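Local coordinates for protein phosphoribosylaminoimidazole-succinocarboxamide synthase (Pyrococcus horikoshii, PDB 3U55) that catalyses the ATP-dependent joining of L-aspartate to the carboxylate of a phosphoribosyl aminoimidazole, giving SAICAR, in the de novo pathway to IMP, at residues F199-K210 and A223-I231; F57-H68 and D185-S193. All coordinates share one frame; numbering follows the deposited sequence. Where two conformers were deposited one is given.

In the fold
Contacts 1 and 2 are both largely buried and follow each other along the chain, contact 2 closing before contact 1 opens; their centres lie about 22 Å apart. Strand 186-188 of contact 2 and strand 197-201 of contact 1 both pair with strand 169-180 in one antiparallel sheet, and Phe199 packs against Ser193 where they meet. Contact 1, farther from the chain centre, ties the sheet edge and its loop to helix 220-232 through side chains: an apolar layer with an ion-pair network at its border. Contact 2, nearer the centre, joins the same sheet to helix 45-62 and the loop after it, using backbone bonds, a histidine face and aliphatic packing, with one long ion pair at its exposed end.

Contact 1 of 2, residues F199-K210 and A223-I231; sequences FWDAKTKRSLDK and AYKEIYERI. With SO4 (sulfate ion), chain C.
Arg230 and Asp201 form the main ionic link between helix 220-232 and the end of strand 197-201. The guanidinium arrives end-on, NH1 and NH2 both reaching Asp201 OD1 at 2.6 Å, and the carboxylate plane stands 75° from its own. Asp201 CG lies anti to the backbone N (chi1 173°), which carries the carboxylate to the helix; OD2 accepts from Thr204 N, an Asx motif, and from Thr204 OG1, the two arriving from opposite faces of its plane. One helical turn before Arg230, Glu226 takes the side of the same guanidinium: NE donates to OE1, and NH2 reaches the syn lone pair of OE2 at 2.8 Å. Arg206 NH1 adds a long ion pair to Glu226 OE2, 3.9 Å away. Replacing Arg230 by an alanine is likely to leave Asp201 OD1 without its two donors and Glu226 with only the long Arg206 pair across this contact.

Apolar packing fills the middle. Leu208 CD1 lies over one face of the Arg230 guanidinium, and Leu208 CD2 touches Ala223 CB at 4.1 Å. Ile227 CD1 meets Leu208 CB at 3.6 Å and also packs on Phe199, whose side chain crosses it at about a right angle. Leu171 and Leu164 also touch Phe199.

Tyr224 lies alongside Lys210, its OH 3.5 Å from Lys210 CB; that hydroxyl bonds to Asp195. The extended Lys210 carries NZ away to Thr32 O and to O1 of a sulfate ion, probably from the crystallisation liquor.

An apolar centre with a charged border thus joins helix to strand and loop. Arg230 is likely to offset the negative charges of Asp201 and Glu226, whereas Leu208 O, packed on Ile227 CG1, and Asp209 N are buried without a polar partner.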
loop_
_atom_site.group_PDB
_atom_site.type_symbol
_atom_site.label_atom_id
_atom_site.label_comp_id
_atom_site.label_asym_id
_atom_site.label_seq_id
_atom_site.Cartn_x
_atom_site.Cartn_y
_atom_site.Cartn_z
ATOM N N PHE A 199 15.070 -16.643 -5.807
ATOM C CA PHE A 199 16.178 -17.421 -5.255
ATOM C C PHE A 199 17.473 -16.982 -5.938
ATOM O O PHE A 199 17.569 -17.060 -7.157
ATOM C CB PHE A 199 16.009 -18.916 -5.568
ATOM C CG PHE A 199 14.800 -19.582 -4.950
ATOM C CD1 PHE A 199 14.462 -19.399 -3.608
ATOM C CD2 PHE A 199 14.043 -20.470 -5.710
ATOM C CE1 PHE A 199 13.369 -20.065 -3.050
ATOM C CE2 PHE A 199 12.944 -21.141 -5.160
ATOM C CZ PHE A 199 12.607 -20.939 -3.830
ATOM N N TRP A 200 18.463 -16.531 -5.166
ATOM C CA TRP A 200 19.778 -16.170 -5.722
ATOM C C TRP A 200 20.856 -17.111 -5.196
ATOM O O TRP A 200 20.843 -17.480 -4.021
ATOM C CB TRP A 200 20.159 -14.734 -5.347
ATOM C CG TRP A 200 19.370 -13.645 -6.017
ATOM C CD1 TRP A 200 18.335 -13.787 -6.905
ATOM C CD2 TRP A 200 19.529 -12.232 -5.816
ATOM N NE1 TRP A 200 17.856 -12.556 -7.276
ATOM C CE2 TRP A 200 18.571 -11.584 -6.626
ATOM C CE3 TRP A 200 20.390 -11.454 -5.030
ATOM C CZ2 TRP A 200 18.446 -10.193 -6.673
ATOM C CZ3 TRP A 200 20.271 -10.066 -5.083
ATOM C CH2 TRP A 200 19.305 -9.453 -5.897
ATOM N N ASP A 201 21.802 -17.492 -6.054
ATOM C CA ASP A 201 22.958 -18.252 -5.575
ATOM C C ASP A 201 23.723 -17.399 -4.560
ATOM O O ASP A 201 23.945 -16.216 -4.797
ATOM C CB ASP A 201 23.880 -18.656 -6.726
ATOM C CG ASP A 201 25.166 -19.302 -6.233
ATOM O OD1 ASP A 201 25.094 -20.396 -5.651
ATOM O OD2 ASP A 201 26.240 -18.702 -6.405
ATOM N N ALA A 202 24.110 -17.993 -3.432
ATOM C CA ALA A 202 24.790 -17.239 -2.369
ATOM C C ALA A 202 26.159 -16.725 -2.804
ATOM O O ALA A 202 26.564 -15.626 -2.425
ATOM C CB ALA A 202 24.913 -18.073 -1.097
ATOM N N LYS A 203 26.861 -17.522 -3.604
ATOM C CA LYS A 203 28.184 -17.146 -4.094
ATOM C C LYS A 203 28.114 -16.065 -5.184
ATOM O O LYS A 203 28.743 -15.017 -5.061
ATOM C CB LYS A 203 28.937 -18.385 -4.592
ATOM C CG LYS A 203 30.428 -18.171 -4.780
ATOM N N THR A 204 27.319 -16.307 -6.223
ATOM C CA THR A 204 27.322 -15.455 -7.418
ATOM C C THR A 204 26.213 -14.393 -7.500
ATOM O O THR A 204 26.296 -13.477 -8.325
ATOM C CB THR A 204 27.264 -16.316 -8.703
ATOM O OG1 THR A 204 26.006 -16.997 -8.759
ATOM C CG2 THR A 204 28.400 -17.343 -8.715
ATOM N N LYS A 205 25.178 -14.523 -6.666
ATOM C CA LYS A 205 24.003 -13.625 -6.695
ATOM C C LYS A 205 23.123 -13.772 -7.940
ATOM O O LYS A 205 22.254 -12.933 -8.179
ATOM C CB LYS A 205 24.390 -12.145 -6.523
ATOM C CG LYS A 205 24.423 -11.620 -5.091
ATOM C CD LYS A 205 25.749 -11.897 -4.419
ATOM C CE LYS A 205 25.603 -12.912 -3.307
ATOM N NZ LYS A 205 25.353 -12.251 -1.993
ATOM N N ARG A 206 23.330 -14.825 -8.727
ATOM C CA ARG A 206 22.534 -14.993 -9.946
ATOM C C ARG A 206 21.182 -15.662 -9.670
ATOM O O ARG A 206 21.052 -16.489 -8.750
ATOM C CB ARG A 206 23.324 -15.715 -11.048
ATOM C CG ARG A 206 23.262 -17.229 -11.023
ATOM C CD ARG A 206 24.089 -17.808 -12.172
ATOM N NE ARG A 206 23.393 -18.901 -12.852
ATOM C CZ ARG A 206 23.416 -20.175 -12.469
ATOM N NH1 ARG A 206 24.108 -20.551 -11.397
ATOM N NH2 ARG A 206 22.744 -21.081 -13.163
ATOM N N SER A 207 20.194 -15.291 -10.483
ATOM C CA SER A 207 18.809 -15.733 -10.316
ATOM C C SER A 207 18.650 -17.203 -10.650
ATOM O O SER A 207 19.121 -17.668 -11.690
ATOM C CB SER A 207 17.874 -14.904 -11.200
ATOM O OG SER A 207 17.819 -13.551 -10.777
ATOM N N LEU A 208 17.990 -17.928 -9.753
ATOM C CA LEU A 208 17.635 -19.318 -9.990
ATOM C C LEU A 208 16.123 -19.447 -9.801
ATOM O O LEU A 208 15.649 -20.195 -8.948
ATOM C CB LEU A 208 18.403 -20.229 -9.031
ATOM C CG LEU A 208 19.929 -20.290 -9.189
ATOM C CD1 LEU A 208 20.571 -21.032 -8.025
ATOM C CD2 LEU A 208 20.306 -20.935 -10.523
ATOM N N ASP A 209 15.387 -18.692 -10.616
ATOM C CA ASP A 209 13.948 -18.509 -10.461
ATOM C C ASP A 209 13.325 -17.966 -11.743
ATOM O O ASP A 209 13.982 -17.898 -12.788
ATOM C CB ASP A 209 13.661 -17.550 -9.293
ATOM C CG ASP A 209 14.385 -16.212 -9.438
ATOM O OD1 ASP A 209 14.891 -15.689 -8.425
ATOM O OD2 ASP A 209 14.454 -15.687 -10.567
ATOM N N LYS A 210 12.060 -17.563 -11.647
ATOM C CA LYS A 210 11.309 -17.046 -12.785
ATOM C C LYS A 210 11.916 -15.795 -13.457
ATOM O O LYS A 210 11.593 -15.503 -14.606
ATOM C CB LYS A 210 9.862 -16.782 -12.362
ATOM C CG LYS A 210 8.863 -16.711 -13.507
ATOM C CD LYS A 210 7.486 -16.394 -12.953
ATOM C CE LYS A 210 6.467 -16.267 -14.045
ATOM N NZ LYS A 210 5.118 -15.900 -13.512
ATOM N N ALA A 223 18.029 -23.552 -14.614
ATOM C CA ALA A 223 17.995 -22.828 -13.342
ATOM C C ALA A 223 17.123 -23.551 -12.307
ATOM O O ALA A 223 17.526 -23.705 -11.153
ATOM C CB ALA A 223 17.522 -21.389 -13.547
ATOM N N TYR A 224 15.947 -24.017 -12.733
ATOM C CA TYR A 224 15.014 -24.720 -11.842
ATOM C C TYR A 224 15.554 -26.092 -11.432
ATOM O O TYR A 224 15.322 -26.544 -10.306
ATOM C CB TYR A 224 13.631 -24.868 -12.497
ATOM C CG TYR A 224 12.748 -23.627 -12.504
ATOM C CD1 TYR A 224 13.282 -22.347 -12.706
ATOM C CD2 TYR A 224 11.365 -23.741 -12.344
ATOM C CE1 TYR A 224 12.463 -21.211 -12.733
ATOM C CE2 TYR A 224 10.541 -22.616 -12.367
ATOM C CZ TYR A 224 11.094 -21.358 -12.565
ATOM O OH TYR A 224 10.274 -20.251 -12.581
ATOM N N LYS A 225 16.267 -26.749 -12.351
ATOM C CA LYS A 225 16.942 -28.017 -12.050
ATOM C C LYS A 225 18.010 -27.820 -10.982
ATOM O O LYS A 225 18.140 -28.640 -10.071
ATOM C CB LYS A 225 17.600 -28.607 -13.301
ATOM C CG LYS A 225 16.662 -29.329 -14.252
ATOM C CD LYS A 225 17.428 -29.786 -15.493
ATOM C CE LYS A 225 16.592 -30.692 -16.374
ATOM N NZ LYS A 225 17.334 -31.113 -17.597
ATOM N N GLU A 226 18.765 -26.730 -11.109
ATOM C CA GLU A 226 19.864 -26.415 -10.199
ATOM C C GLU A 226 19.336 -26.256 -8.775
ATOM O O GLU A 226 19.910 -26.803 -7.834
ATOM C CB GLU A 226 20.586 -25.142 -10.656
ATOM C CG GLU A 226 22.105 -25.279 -10.752
ATOM C CD GLU A 226 22.830 -24.818 -9.502
ATOM O OE1 GLU A 226 23.346 -25.679 -8.753
ATOM O OE2 GLU A 226 22.893 -23.590 -9.275
ATOM N N ILE A 227 18.234 -25.518 -8.635
ATOM C CA ILE A 227 17.525 -25.392 -7.359
ATOM C C ILE A 227 17.138 -26.765 -6.821
ATOM O O ILE A 227 17.429 -27.089 -5.666
ATOM C CB ILE A 227 16.257 -24.492 -7.486
ATOM C CG1 ILE A 227 16.649 -23.024 -7.665
ATOM C CG2 ILE A 227 15.329 -24.660 -6.278
ATOM C CD1 ILE A 227 17.286 -22.367 -6.425
ATOM N N TYR A 228 16.501 -27.573 -7.668
ATOM C CA TYR A 228 16.057 -28.902 -7.277
ATOM C C TYR A 228 17.233 -29.767 -6.814
ATOM O O TYR A 228 17.139 -30.449 -5.793
ATOM C CB TYR A 228 15.292 -29.584 -8.421
ATOM C CG TYR A 228 14.825 -30.990 -8.100
ATOM C CD1 TYR A 228 15.667 -32.086 -8.300
ATOM C CD2 TYR A 228 13.545 -31.229 -7.597
ATOM C CE1 TYR A 228 15.252 -33.382 -8.001
ATOM C CE2 TYR A 228 13.118 -32.528 -7.300
ATOM C CZ TYR A 228 13.978 -33.596 -7.508
ATOM O OH TYR A 228 13.576 -34.882 -7.221
ATOM N N GLU A 229 18.327 -29.731 -7.573
ATOM C CA GLU A 229 19.523 -30.523 -7.276
ATOM C C GLU A 229 20.176 -30.109 -5.966
ATOM O O GLU A 229 20.573 -30.959 -5.170
ATOM C CB GLU A 229 20.539 -30.427 -8.418
ATOM C CG GLU A 229 20.147 -31.209 -9.667
ATOM C CD GLU A 229 21.076 -30.956 -10.846
ATOM O OE1 GLU A 229 22.289 -30.740 -10.625
ATOM O OE2 GLU A 229 20.589 -30.978 -11.996
ATOM N N ARG A 230 20.284 -28.802 -5.747
ATOM C CA ARG A 230 20.855 -28.273 -4.509
ATOM C C ARG A 230 20.039 -28.641 -3.278
ATOM O O ARG A 230 20.606 -28.907 -2.214
ATOM C CB ARG A 230 20.993 -26.759 -4.587
ATOM C CG ARG A 230 22.154 -26.308 -5.418
ATOM C CD ARG A 230 22.639 -24.975 -4.942
ATOM N NE ARG A 230 23.096 -24.165 -6.057
ATOM C CZ ARG A 230 23.667 -22.976 -5.936
ATOM N NH1 ARG A 230 23.862 -22.446 -4.732
ATOM N NH2 ARG A 230 24.046 -22.320 -7.021
ATOM N N ILE A 231 18.716 -28.653 -3.436
ATOM C CA ILE A 231 17.814 -28.976 -2.337
ATOM C C ILE A 231 17.782 -30.482 -2.061
ATOM O O ILE A 231 17.921 -30.909 -0.910
ATOM C CB ILE A 231 16.390 -28.402 -2.581
ATOM C CG1 ILE A 231 16.410 -26.877 -2.417
ATOM C CG2 ILE A 231 15.366 -29.039 -1.640
ATOM C CD1 ILE A 231 15.164 -26.169 -2.910
HETATM S S SO4 C . 4.648 -11.894 -13.264
HETATM O O1 SO4 C . 5.388 -13.143 -13.396
HETATM O O2 SO4 C . 3.344 -12.045 -13.901
HETATM O O3 SO4 C . 4.474 -11.596 -11.844
HETATM O O4 SO4 C . 5.391 -10.817 -13.918
#

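Contact 2 of 2, residues F57-H68 and D185-S193; sequences FKLLEEHGIKTH and DIVLADEIS
His68 lays its ring on the backbone of Ala189, whose CA sits 3.5 Å from the ring centroid and 3° off its normal, a CH-pi contact. His68 CG sits between the backbone N and the carbonyl carbon (chi1 72°), which brings the ring there. At the ring's edge, NE2 makes a weak, bent hydrogen bond to Asp190 O (N-H...O 128°). The same carbonyl oxygen meets the edge of the Phe57 ring, 3.3 Å from CZ.

Backbone pairing aligns the two segments at a single bridge between Thr67 and Leu188: Leu188 N donates to Lys66 O, and His68 N reaches Leu188 O at 2.7 Å. Val187 CG1 packs on the Thr67-His68 peptide, and a water joins Lys66 O to Ile186 O.

Helix 45-62 adds apolar packing. Leu60 and Ile192 meet tip to tip, their CD1 atoms a tight 3.5 Å apart. At the exposed end, Lys66 NZ forms a long ion pair with Asp185 OD1, 3.9 Å away.

Farther out, Glu61 OE1 takes bonds from both N and OG1 of Thr67, tying the bridge residue back to the helix. Gly64, at positive phi, completes a Schellman motif that ends helix 45-62 and turns the chain toward Thr67. Lys13 pairs with Asp190 and Glu191.

Mainly uncharged contacts therefore fix helix 45-62 and the loop that follows it to the sheet, with His68 using both its face and its edge against peptide groups.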
loop_
_atom_site.group_PDB
_atom_site.type_symbol
_atom_site.label_atom_id
_atom_site.label_comp_id
_atom_site.label_asym_id
_atom_site.label_seq_id
_atom_site.Cartn_x
_atom_site.Cartn_y
_atom_site.Cartn_z
ATOM N N PHE A 57 6.315 -27.512 1.479
ATOM C CA PHE A 57 5.132 -27.753 2.328
ATOM C C PHE A 57 5.439 -28.709 3.475
ATOM O O PHE A 57 5.033 -28.465 4.614
ATOM C CB PHE A 57 3.942 -28.302 1.536
ATOM C CG PHE A 57 3.255 -27.288 0.649
ATOM C CD1 PHE A 57 3.059 -25.977 1.068
ATOM C CD2 PHE A 57 2.768 -27.672 -0.602
ATOM C CE1 PHE A 57 2.408 -25.051 0.241
ATOM C CE2 PHE A 57 2.116 -26.758 -1.434
ATOM C CZ PHE A 57 1.938 -25.447 -1.015
ATOM N N LYS A 58 6.140 -29.801 3.170
ATOM C CA LYS A 58 6.499 -30.785 4.192
ATOM C C LYS A 58 7.399 -30.173 5.262
ATOM O O LYS A 58 7.182 -30.393 6.455
ATOM C CB LYS A 58 7.158 -32.015 3.561
ATOM C CG LYS A 58 6.172 -32.963 2.895
ATOM C CD LYS A 58 6.899 -34.062 2.131
ATOM C CE LYS A 58 5.928 -35.130 1.646
ATOM N NZ LYS A 58 6.599 -36.117 0.752
ATOM N N LEU A 59 8.381 -29.377 4.833
ATOM C CA LEU A 59 9.269 -28.671 5.764
ATOM C C LEU A 59 8.498 -27.724 6.697
ATOM O O LEU A 59 8.714 -27.718 7.915
ATOM C CB LEU A 59 10.364 -27.914 4.997
ATOM C CG LEU A 59 11.268 -26.940 5.763
ATOM C CD1 LEU A 59 12.283 -27.675 6.635
ATOM C CD2 LEU A 59 11.982 -26.019 4.776
ATOM N N LEU A 60 7.593 -26.933 6.125
ATOM C CA LEU A 60 6.792 -25.989 6.912
ATOM C C LEU A 60 5.861 -26.697 7.895
ATOM O O LEU A 60 5.699 -26.257 9.039
ATOM C CB LEU A 60 6.017 -25.050 5.986
ATOM C CG LEU A 60 6.898 -24.154 5.113
ATOM C CD1 LEU A 60 6.046 -23.402 4.110
ATOM C CD2 LEU A 60 7.698 -23.180 5.987
ATOM N N GLU A 61 5.275 -27.808 7.460
ATOM C CA GLU A 61 4.399 -28.603 8.326
ATOM C C GLU A 61 5.153 -29.134 9.549
ATOM O O GLU A 61 4.616 -29.141 10.660
ATOM C CB GLU A 61 3.753 -29.753 7.548
ATOM C CG GLU A 61 2.630 -29.336 6.590
ATOM C CD GLU A 61 1.306 -29.038 7.285
ATOM O OE1 GLU A 61 0.368 -28.578 6.596
ATOM O OE2 GLU A 61 1.195 -29.255 8.513
ATOM N N GLU A 62 6.399 -29.554 9.335
ATOM C CA GLU A 62 7.270 -30.037 10.413
ATOM C C GLU A 62 7.555 -28.934 11.426
ATOM O O GLU A 62 7.778 -29.206 12.607
ATOM C CB GLU A 62 8.588 -30.564 9.842
ATOM C CG GLU A 62 8.469 -31.910 9.130
ATOM C CD GLU A 62 9.795 -32.431 8.581
ATOM O OE1 GLU A 62 9.895 -33.654 8.347
ATOM O OE2 GLU A 62 10.731 -31.630 8.376
ATOM N N HIS A 63 7.540 -27.692 10.948
ATOM C CA HIS A 63 7.745 -26.520 11.789
ATOM C C HIS A 63 6.430 -25.913 12.300
ATOM O O HIS A 63 6.419 -24.791 12.804
ATOM C CB HIS A 63 8.555 -25.469 11.027
ATOM C CG HIS A 63 10.026 -25.737 11.008
ATOM N ND1 HIS A 63 10.613 -26.624 10.133
ATOM C CD2 HIS A 63 11.030 -25.235 11.764
ATOM C CE1 HIS A 63 11.915 -26.656 10.348
ATOM N NE2 HIS A 63 12.195 -25.823 11.334
ATOM N N GLY A 64 5.329 -26.652 12.176
ATOM C CA GLY A 64 4.045 -26.224 12.740
ATOM C C GLY A 64 3.222 -25.236 11.924
ATOM O O GLY A 64 2.283 -24.627 12.450
ATOM N N ILE A 65 3.559 -25.079 10.645
ATOM C CA ILE A 65 2.766 -24.247 9.731
ATOM C C ILE A 65 1.666 -25.087 9.102
ATOM O O ILE A 65 1.947 -26.131 8.511
ATOM C CB ILE A 65 3.639 -23.620 8.593
ATOM C CG1 ILE A 65 4.809 -22.809 9.166
ATOM C CG2 ILE A 65 2.779 -22.763 7.644
ATOM C CD1 ILE A 65 4.392 -21.619 10.016
ATOM N N LYS A 66 0.416 -24.640 9.232
ATOM C CA LYS A 66 -0.703 -25.300 8.561
ATOM C C LYS A 66 -0.705 -24.974 7.077
ATOM O O LYS A 66 -0.768 -23.806 6.701
ATOM C CB LYS A 66 -2.043 -24.876 9.173
ATOM C CG LYS A 66 -2.359 -25.514 10.503
ATOM C CD LYS A 66 -3.832 -25.308 10.865
ATOM C CE LYS A 66 -4.057 -25.525 12.347
ATOM N NZ LYS A 66 -3.527 -24.375 13.129
ATOM N N THR A 67 -0.632 -26.008 6.239
ATOM C CA THR A 67 -0.674 -25.830 4.787
ATOM C C THR A 67 -1.789 -26.670 4.180
ATOM O O THR A 67 -2.311 -27.588 4.828
ATOM C CB THR A 67 0.649 -26.210 4.086
ATOM O OG1 THR A 67 0.736 -27.634 3.940
ATOM C CG2 THR A 67 1.872 -25.681 4.837
ATOM N N HIS A 68 -2.141 -26.367 2.935
ATOM C CA HIS A 68 -3.199 -27.110 2.257
ATOM C C HIS A 68 -2.736 -28.470 1.707
ATOM O O HIS A 68 -3.534 -29.211 1.138
ATOM C CB HIS A 68 -3.908 -26.244 1.198
ATOM C CG HIS A 68 -3.100 -25.966 -0.037
ATOM N ND1 HIS A 68 -3.682 -25.539 -1.214
ATOM C CD2 HIS A 68 -1.769 -26.033 -0.279
ATOM C CE1 HIS A 68 -2.743 -25.360 -2.127
ATOM N NE2 HIS A 68 -1.574 -25.656 -1.587
ATOM N N ASP A 185 -9.391 -21.818 10.931
ATOM C CA ASP A 185 -7.936 -21.632 10.984
ATOM C C ASP A 185 -7.400 -21.147 9.639
ATOM O O ASP A 185 -7.913 -21.518 8.584
ATOM C CB ASP A 185 -7.215 -22.932 11.363
ATOM C CG ASP A 185 -7.488 -23.365 12.795
ATOM O OD1 ASP A 185 -7.453 -24.580 13.053
ATOM O OD2 ASP A 185 -7.723 -22.501 13.661
ATOM N N ILE A 186 -6.344 -20.345 9.693
ATOM C CA ILE A 186 -5.736 -19.790 8.490
ATOM C C ILE A 186 -4.650 -20.734 7.977
ATOM O O ILE A 186 -3.706 -21.083 8.699
ATOM C CB ILE A 186 -5.207 -18.361 8.750
ATOM C CG1 ILE A 186 -6.380 -17.452 9.149
ATOM C CG2 ILE A 186 -4.464 -17.810 7.513
ATOM C CD1 ILE A 186 -5.979 -16.084 9.664
ATOM N N VAL A 187 -4.805 -21.129 6.721
ATOM C CA VAL A 187 -4.021 -22.197 6.113
ATOM C C VAL A 187 -3.281 -21.689 4.869
ATOM O O VAL A 187 -3.875 -21.039 4.008
ATOM C CB VAL A 187 -4.947 -23.382 5.731
ATOM C CG1 VAL A 187 -4.169 -24.498 5.057
ATOM C CG2 VAL A 187 -5.682 -23.912 6.974
ATOM N N LEU A 188 -1.988 -21.994 4.799
ATOM C CA LEU A 188 -1.153 -21.645 3.649
ATOM C C LEU A 188 -1.555 -22.480 2.434
ATOM O O LEU A 188 -1.642 -23.712 2.519
ATOM C CB LEU A 188 0.323 -21.869 3.981
ATOM C CG LEU A 188 1.315 -21.474 2.891
ATOM C CD1 LEU A 188 1.140 -20.006 2.564
ATOM C CD2 LEU A 188 2.744 -21.773 3.318
ATOM N N ALA A 189 -1.798 -21.808 1.311
ATOM C CA ALA A 189 -2.292 -22.468 0.097
ATOM C C ALA A 189 -1.368 -22.245 -1.104
ATOM O O ALA A 189 -0.162 -22.055 -0.928
ATOM C CB ALA A 189 -3.720 -22.007 -0.207
ATOM N N ASP A 190 -1.935 -22.290 -2.314
ATOM C CA ASP A 190 -1.190 -22.084 -3.564
ATOM C C ASP A 190 0.074 -22.963 -3.632
ATOM O O ASP A 190 0.017 -24.160 -3.307
ATOM C CB ASP A 190 -0.885 -20.585 -3.798
ATOM C CG ASP A 190 -0.524 -20.274 -5.249
ATOM O OD1 ASP A 190 0.581 -19.743 -5.493
ATOM O OD2 ASP A 190 -1.336 -20.574 -6.148
ATOM N N GLU A 191 1.198 -22.376 -4.044
ATOM C CA GLU A 191 2.438 -23.119 -4.281
ATOM C C GLU A 191 3.631 -22.408 -3.654
ATOM O O GLU A 191 3.542 -21.230 -3.287
ATOM C CB GLU A 191 2.681 -23.284 -5.795
ATOM C CG GLU A 191 3.066 -21.983 -6.505
ATOM C CD GLU A 191 3.350 -22.152 -7.993
ATOM O OE1 GLU A 191 4.400 -22.721 -8.361
ATOM O OE2 GLU A 191 2.522 -21.688 -8.799
ATOM N N ILE A 192 4.745 -23.126 -3.538
ATOM C CA ILE A 192 6.025 -22.521 -3.168
ATOM C C ILE A 192 7.066 -23.106 -4.111
ATOM O O ILE A 192 7.412 -24.284 -4.007
ATOM C CB ILE A 192 6.425 -22.786 -1.689
ATOM C CG1 ILE A 192 5.338 -22.308 -0.723
ATOM C CG2 ILE A 192 7.759 -22.102 -1.363
ATOM C CD1 ILE A 192 5.586 -22.693 0.726
ATOM N N SER A 193 7.545 -22.280 -5.037
ATOM C CA SER A 193 8.394 -22.747 -6.127
ATOM C C SER A 193 9.237 -21.604 -6.688
ATOM O O SER A 193 9.048 -20.445 -6.310
ATOM C CB SER A 193 7.521 -23.322 -7.250
ATOM O OG SER A 193 6.884 -22.275 -7.960
HETATM O O HOH W 1 -0.914 -21.404 8.144
#